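Local coordinates for protein subtilisin-like serine protease (PDB 1R6V) that degrades keratin into peptides as a subtilisin-like serine protease, letting its bacterium grow on native feathers, at residues A261-H266 against H386-V391. The protein carries 1 engineered substitution. Numbering follows the deposited sequence.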
ATOM      1  N   ALA A 261      -0.284  13.098  16.396  1.00 14.64           N
ATOM      2  CA  ALA A 261      -1.516  12.319  16.225  1.00 15.05           C
ATOM      3  C   ALA A 261      -1.280  10.895  16.741  1.00 14.19           C
ATOM      4  O   ALA A 261      -0.232  10.310  16.473  1.00 15.08           O
ATOM      5  CB  ALA A 261      -1.923  12.279  14.737  1.00 15.24           C
ATOM      6  N   LYS A 262      -2.229  10.343  17.503  1.00 13.53           N
ATOM      7  CA  LYS A 262      -2.085   8.979  18.007  1.00 14.39           C
ATOM      8  C   LYS A 262      -2.996   7.991  17.284  1.00 12.84           C
ATOM      9  O   LYS A 262      -2.855   6.779  17.428  1.00 11.00           O
ATOM     10  CB  LYS A 262      -2.330   8.924  19.518  1.00 16.36           C
ATOM     11  CG  LYS A 262      -1.271   9.652  20.325  1.00 24.44           C
ATOM     12  CD  LYS A 262       0.110   9.189  19.959  1.00 27.29           C
ATOM     13  CE  LYS A 262       1.167  10.053  20.643  1.00 31.08           C
ATOM     14  NZ  LYS A 262       2.535   9.686  20.175  1.00 34.76           N
ATOM     15  N   VAL A 263      -3.950   8.512  16.520  1.00 11.76           N
ATOM     16  CA  VAL A 263      -4.813   7.650  15.717  1.00 11.12           C
ATOM     17  C   VAL A 263      -5.228   8.486  14.501  1.00 11.29           C
ATOM     18  O   VAL A 263      -5.342   9.712  14.594  1.00 11.02           O
ATOM     19  CB  VAL A 263      -6.064   7.143  16.516  1.00 13.98           C
ATOM     20  CG1 VAL A 263      -6.841   8.321  17.103  1.00 13.35           C
ATOM     21  CG2 VAL A 263      -6.956   6.302  15.604  1.00 11.27           C
ATOM     22  N   MET A 264      -5.368   7.835  13.346  1.00  8.44           N
ATOM     23  CA  MET A 264      -5.783   8.522  12.108  1.00  8.93           C
ATOM     24  C   MET A 264      -6.973   7.804  11.507  1.00  9.33           C
ATOM     25  O   MET A 264      -7.059   6.584  11.581  1.00 10.79           O
ATOM     26  CB  MET A 264      -4.666   8.502  11.055  1.00 10.05           C
ATOM     27  CG  MET A 264      -3.328   9.064  11.557  1.00  9.39           C
ATOM     28  SD  MET A 264      -2.233   9.621  10.167  1.00  5.13           S
ATOM     29  CE  MET A 264      -0.606   9.573  11.018  1.00 16.21           C
ATOM     30  N   ASN A 265      -7.865   8.571  10.886  1.00  9.00           N
ATOM     31  CA  ASN A 265      -9.056   8.012  10.250  1.00 11.13           C
ATOM     32  C   ASN A 265      -8.882   8.158   8.732  1.00 12.35           C
ATOM     33  O   ASN A 265      -8.600   9.250   8.253  1.00 12.73           O
ATOM     34  CB  ASN A 265     -10.303   8.769  10.722  1.00 11.46           C
ATOM     35  CG  ASN A 265     -11.579   8.204  10.113  1.00 13.28           C
ATOM     36  OD1 ASN A 265     -12.012   8.619   9.025  1.00 14.84           O
ATOM     37  ND2 ASN A 265     -12.167   7.230  10.796  1.00  9.30           N
ATOM     38  N   HIS A 266      -9.008   7.050   8.005  1.00 10.52           N
ATOM     39  CA  HIS A 266      -8.861   7.030   6.537  1.00 12.28           C
ATOM     40  C   HIS A 266     -10.049   6.370   5.845  1.00 13.13           C
ATOM     41  O   HIS A 266     -10.411   5.245   6.196  1.00 14.10           O
ATOM     42  CB  HIS A 266      -7.654   6.190   6.110  1.00 10.57           C
ATOM     43  CG  HIS A 266      -6.347   6.648   6.673  1.00 12.22           C
ATOM     44  ND1 HIS A 266      -5.534   7.562   6.029  1.00 10.55           N
ATOM     45  CD2 HIS A 266      -5.714   6.312   7.821  1.00 13.86           C
ATOM     46  CE1 HIS A 266      -4.454   7.770   6.768  1.00 13.25           C
ATOM     47  NE2 HIS A 266      -4.539   7.022   7.858  1.00 12.48           N
ATOM     48  N   HIS A 386     -16.519   6.032  13.937  1.00 11.52           N
ATOM     49  CA  HIS A 386     -16.979   5.540  15.236  1.00 11.28           C
ATOM     50  C   HIS A 386     -15.832   4.767  15.868  1.00 11.36           C
ATOM     51  O   HIS A 386     -15.596   4.871  17.073  1.00 10.53           O
ATOM     52  CB  HIS A 386     -18.183   4.619  15.084  1.00 12.24           C
ATOM     53  CG  HIS A 386     -19.454   5.340  14.769  1.00 12.53           C
ATOM     54  ND1 HIS A 386     -20.338   5.768  15.745  1.00 15.60           N
ATOM     55  CD2 HIS A 386     -19.973   5.756  13.591  1.00 11.36           C
ATOM     56  CE1 HIS A 386     -21.337   6.415  15.176  1.00 12.15           C
ATOM     57  NE2 HIS A 386     -21.138   6.425  13.866  1.00 14.65           N
ATOM     58  N   VAL A 387     -15.132   3.972  15.060  1.00 10.77           N
ATOM     59  CA  VAL A 387     -14.010   3.195  15.577  1.00 10.35           C
ATOM     60  C   VAL A 387     -12.848   4.122  15.942  1.00 11.08           C
ATOM     61  O   VAL A 387     -12.205   3.940  16.971  1.00 11.87           O
ATOM     62  CB  VAL A 387     -13.540   2.134  14.557  1.00 12.53           C
ATOM     63  CG1 VAL A 387     -12.238   1.475  15.039  1.00 11.93           C
ATOM     64  CG2 VAL A 387     -14.617   1.067  14.404  1.00 12.48           C
ATOM     65  N   THR A 388     -12.576   5.122  15.113  1.00 11.41           N
ATOM     66  CA  THR A 388     -11.493   6.047  15.444  1.00 11.36           C
ATOM     67  C   THR A 388     -11.794   6.719  16.786  1.00 12.99           C
ATOM     68  O   THR A 388     -10.896   6.924  17.618  1.00 11.65           O
ATOM     69  CB  THR A 388     -11.312   7.100  14.317  1.00 10.69           C
ATOM     70  OG1 THR A 388     -10.854   6.427  13.137  1.00  9.08           O
ATOM     71  CG2 THR A 388     -10.277   8.148  14.689  1.00 10.44           C
ATOM     72  N   GLY A 389     -13.065   7.042  17.011  1.00 11.56           N
ATOM     73  CA  GLY A 389     -13.465   7.653  18.270  1.00 12.62           C
ATOM     74  C   GLY A 389     -13.275   6.697  19.444  1.00 13.60           C
ATOM     75  O   GLY A 389     -12.831   7.086  20.526  1.00 12.87           O
ATOM     76  N   VAL A 390     -13.622   5.432  19.241  1.00 12.75           N
ATOM     77  CA  VAL A 390     -13.452   4.446  20.294  1.00 12.50           C
ATOM     78  C   VAL A 390     -11.960   4.323  20.616  1.00 12.46           C
ATOM     79  O   VAL A 390     -11.575   4.273  21.777  1.00 11.68           O
ATOM     80  CB  VAL A 390     -14.021   3.072  19.873  1.00 12.90           C
ATOM     81  CG1 VAL A 390     -13.589   1.985  20.870  1.00 13.57           C
ATOM     82  CG2 VAL A 390     -15.554   3.145  19.841  1.00 12.16           C
ATOM     83  N   VAL A 391     -11.120   4.261  19.582  1.00 10.40           N
ATOM     84  CA  VAL A 391      -9.675   4.171  19.811  1.00 10.09           C
ATOM     85  C   VAL A 391      -9.169   5.369  20.625  1.00 10.94           C
ATOM     86  O   VAL A 391      -8.334   5.223  21.528  1.00 10.45           O
ATOM     87  CB  VAL A 391      -8.889   4.101  18.458  1.00 10.23           C
ATOM     88  CG1 VAL A 391      -7.360   4.168  18.706  1.00  9.25           C
ATOM     89  CG2 VAL A 391      -9.219   2.790  17.743  1.00  9.70           C
TER
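OG1 of T388 lies in the plane of the flat carboxamide of N265, on the ND2 side. ND2 of N265 gives it a hydrogen bond of 2.8 Å that is nearly straight, 172° at the hydrogen. With CG anti to the backbone N (chi1 -179°), the amide extends off the strand so that ND2 reaches T388, and CB of N265 is 3.4 Å from OG1 of T388. The hydroxyl thus takes an N-H from the strand, and it also makes a weak hydrogen bond to the carbonyl of A384, one turn earlier in its own helix; both links lie in a buried setting and would restrict rotation of the hydroxyl. The other branch of T388 is apolar and faces V263, two residues back along the strand from N265, CG2 of T388 standing 3.9 Å from CG2 of V263. That same V263 methyl reaches one helical turn further, 3.8 Å from CG1 of V391, and CB of V263 is 3.9 Å from the same V391 methyl. In the alpha/beta catalytic domain of the subtilases, strand 263-269 belongs to the central, largely parallel sheet, and helix 380-397, whose first turn holds S381, the inferred charge-relay serine, packs on one face of it. The short segments run almost exactly antiparallel, 178° apart with axes 8.5 Å from each other. Alternation along the strand sends V263 and N265 to this helix, whereas M264 between them packs against helix 246-258 across the sheet. V158 of strand 157-162 touches both V263 and T388. The side chain of N265 comes within about 5 Å of that of D162, another inferred member of the charge relay, and about 7 Å of that of S381.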